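PDB 1IAP: guanine nucleotide exchange factor p115rhogef from Homo sapiens, which carries an N-terminal RGS-like (rgRGS) domain and, as a Rho guanine nucleotide exchange factor, probably links heterotrimeric G-protein signalling to activation of Rho. Local coordinates for residues L22-V25 against A26-E30. Sequence-based numbering, arbitrary orientation.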
ATOM      1  N   LEU A  22       1.054  -7.750  -1.187  1.00 14.91           N
ATOM      2  CA  LEU A  22       0.814  -6.925  -2.360  1.00 16.73           C
ATOM      3  C   LEU A  22       0.705  -7.769  -3.619  1.00 18.90           C
ATOM      4  O   LEU A  22      -0.195  -7.554  -4.427  1.00 22.72           O
ATOM      5  CB  LEU A  22       1.933  -5.885  -2.530  1.00 14.38           C
ATOM      6  CG  LEU A  22       1.727  -4.404  -2.180  1.00 29.02           C
ATOM      7  CD1 LEU A  22       0.309  -4.090  -1.746  1.00 19.64           C
ATOM      8  CD2 LEU A  22       2.718  -3.984  -1.123  1.00 16.74           C
ATOM      9  N   GLN A  23       1.627  -8.715  -3.799  1.00 14.21           N
ATOM     10  CA  GLN A  23       1.583  -9.569  -4.982  1.00 11.61           C
ATOM     11  C   GLN A  23       0.288 -10.365  -5.020  1.00 19.40           C
ATOM     12  O   GLN A  23      -0.319 -10.519  -6.077  1.00 23.57           O
ATOM     13  CB  GLN A  23       2.781 -10.517  -5.046  1.00 15.19           C
ATOM     14  CG  GLN A  23       2.716 -11.447  -6.259  1.00 25.97           C
ATOM     15  CD  GLN A  23       3.980 -12.237  -6.479  1.00 30.72           C
ATOM     16  OE1 GLN A  23       3.939 -13.402  -6.886  1.00 38.27           O
ATOM     17  NE2 GLN A  23       5.117 -11.604  -6.238  1.00 34.02           N
ATOM     18  N   HIS A  24      -0.134 -10.855  -3.858  1.00 19.31           N
ATOM     19  CA  HIS A  24      -1.370 -11.621  -3.749  1.00 21.29           C
ATOM     20  C   HIS A  24      -2.547 -10.743  -4.187  1.00 24.14           C
ATOM     21  O   HIS A  24      -3.256 -11.074  -5.133  1.00 24.96           O
ATOM     22  CB  HIS A  24      -1.567 -12.087  -2.301  1.00 15.62           C
ATOM     23  CG  HIS A  24      -2.814 -12.891  -2.083  1.00 23.40           C
ATOM     24  ND1 HIS A  24      -2.971 -14.170  -2.568  1.00 22.75           N
ATOM     25  CD2 HIS A  24      -3.955 -12.601  -1.413  1.00 21.84           C
ATOM     26  CE1 HIS A  24      -4.154 -14.636  -2.206  1.00 28.77           C
ATOM     27  NE2 HIS A  24      -4.770 -13.703  -1.504  1.00 27.15           N
ATOM     28  N   VAL A  25      -2.716  -9.608  -3.512  1.00 20.39           N
ATOM     29  CA  VAL A  25      -3.792  -8.662  -3.807  1.00 21.71           C
ATOM     30  C   VAL A  25      -3.786  -8.170  -5.260  1.00 26.57           C
ATOM     31  O   VAL A  25      -4.821  -8.190  -5.930  1.00 24.48           O
ATOM     32  CB  VAL A  25      -3.755  -7.461  -2.821  1.00 18.40           C
ATOM     33  CG1 VAL A  25      -4.752  -6.391  -3.236  1.00 26.78           C
ATOM     34  CG2 VAL A  25      -4.053  -7.942  -1.412  1.00 19.66           C
ATOM     35  N   ALA A  26      -2.617  -7.772  -5.760  1.00 21.62           N
ATOM     36  CA  ALA A  26      -2.499  -7.285  -7.134  1.00 21.63           C
ATOM     37  C   ALA A  26      -2.966  -8.313  -8.173  1.00 29.79           C
ATOM     38  O   ALA A  26      -3.414  -7.945  -9.258  1.00 31.44           O
ATOM     39  CB  ALA A  26      -1.063  -6.867  -7.426  1.00 23.01           C
ATOM     40  N   LEU A  27      -2.858  -9.595  -7.841  1.00 26.35           N
ATOM     41  CA  LEU A  27      -3.274 -10.654  -8.753  1.00 28.34           C
ATOM     42  C   LEU A  27      -4.646 -11.254  -8.454  1.00 34.16           C
ATOM     43  O   LEU A  27      -5.232 -11.901  -9.316  1.00 36.72           O
ATOM     44  CB  LEU A  27      -2.232 -11.777  -8.779  1.00 29.71           C
ATOM     45  CG  LEU A  27      -1.098 -11.736  -9.807  1.00 33.14           C
ATOM     46  CD1 LEU A  27      -0.268 -10.468  -9.689  1.00 23.05           C
ATOM     47  CD2 LEU A  27      -0.223 -12.962  -9.605  1.00 42.44           C
ATOM     48  N   GLN A  28      -5.170 -11.023  -7.252  1.00 35.97           N
ATOM     49  CA  GLN A  28      -6.461 -11.597  -6.870  1.00 35.82           C
ATOM     50  C   GLN A  28      -7.607 -10.612  -6.610  1.00 38.62           C
ATOM     51  O   GLN A  28      -8.772 -11.008  -6.620  1.00 42.58           O
ATOM     52  CB  GLN A  28      -6.284 -12.485  -5.633  1.00 44.25           C
ATOM     53  CG  GLN A  28      -5.263 -13.609  -5.788  1.00 48.63           C
ATOM     54  CD  GLN A  28      -5.737 -14.700  -6.721  1.00 50.52           C
ATOM     55  OE1 GLN A  28      -6.645 -15.461  -6.389  1.00 52.81           O
ATOM     56  NE2 GLN A  28      -5.126 -14.782  -7.896  1.00 53.13           N
ATOM     57  N   PHE A  29      -7.281  -9.345  -6.359  1.00 29.21           N
ATOM     58  CA  PHE A  29      -8.293  -8.325  -6.069  1.00 31.97           C
ATOM     59  C   PHE A  29      -7.916  -6.994  -6.706  1.00 32.50           C
ATOM     60  O   PHE A  29      -6.944  -6.902  -7.463  1.00 26.86           O
ATOM     61  CB  PHE A  29      -8.392  -8.077  -4.550  1.00 31.44           C
ATOM     62  CG  PHE A  29      -8.628  -9.313  -3.730  1.00 35.67           C
ATOM     63  CD1 PHE A  29      -7.556 -10.008  -3.174  1.00 38.22           C
ATOM     64  CD2 PHE A  29      -9.922  -9.757  -3.472  1.00 38.89           C
ATOM     65  CE1 PHE A  29      -7.770 -11.131  -2.375  1.00 34.98           C
ATOM     66  CE2 PHE A  29     -10.147 -10.878  -2.674  1.00 39.46           C
ATOM     67  CZ  PHE A  29      -9.070 -11.566  -2.124  1.00 30.01           C
ATOM     68  N   GLU A  30      -8.715  -5.968  -6.406  1.00 30.50           N
ATOM     69  CA  GLU A  30      -8.447  -4.619  -6.883  1.00 24.38           C
ATOM     70  C   GLU A  30      -7.449  -4.063  -5.873  1.00 23.91           C
ATOM     71  O   GLU A  30      -7.728  -4.009  -4.677  1.00 25.32           O
ATOM     72  CB  GLU A  30      -9.721  -3.770  -6.906  1.00 32.12           C
ATOM     73  CG  GLU A  30     -10.581  -3.967  -8.146  1.00 42.00           C
ATOM     74  CD  GLU A  30      -9.877  -3.534  -9.425  1.00 49.33           C
ATOM     75  OE1 GLU A  30      -9.282  -4.397 -10.110  1.00 49.83           O
ATOM     76  OE2 GLU A  30      -9.926  -2.330  -9.751  1.00 51.70           O
TER
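His24 and Gln28 meet one turn apart where helix 15-28 of the all-helical RGS-like domain runs out, and the last turn mixes alpha-type i to i+4 bonds with weak i to i+3 bonds. Ala26 N donates to Leu22 O at 2.8 Å, nearly straight at 166°, a regular helical bond. Leu27 N makes a bent hydrogen bond (136°) to Gln23 O at 3.2 Å and a weak one to His24 O, while Gln28 N is shared between weak bonds to His24 O and Val25 O. Phe29 leaves helical backbone angles, yet its N still closes on Val25 O at 2.8 Å, so this carbonyl accepts both the weak bond from Gln28 and the firmer one from Phe29.

Among the side chains, Gln28 lays its CG over one face of the His24 imidazole in a CH-pi contact, 4.1 Å from the ring centroid and displaced toward the rim. His24 CG lies anti to the backbone N (chi1 -180°), which directs the ring to helix 106-121: its NE2 is hydrogen-bonded to Asp115 and the ring packs edge-to-face with Phe116. Together these two partners probably help to set the rotation of the imidazole.

Apolar packing joins Val25 to Phe29, with Val25 CG1 4.2 Å from Phe29 CB; Val25 also packs on Leu34 of helix 32-43. The Phe29 ring presents its edge to Val25 CA and to His24, with Phe29 CE1 4.0 Å from His24 NE2.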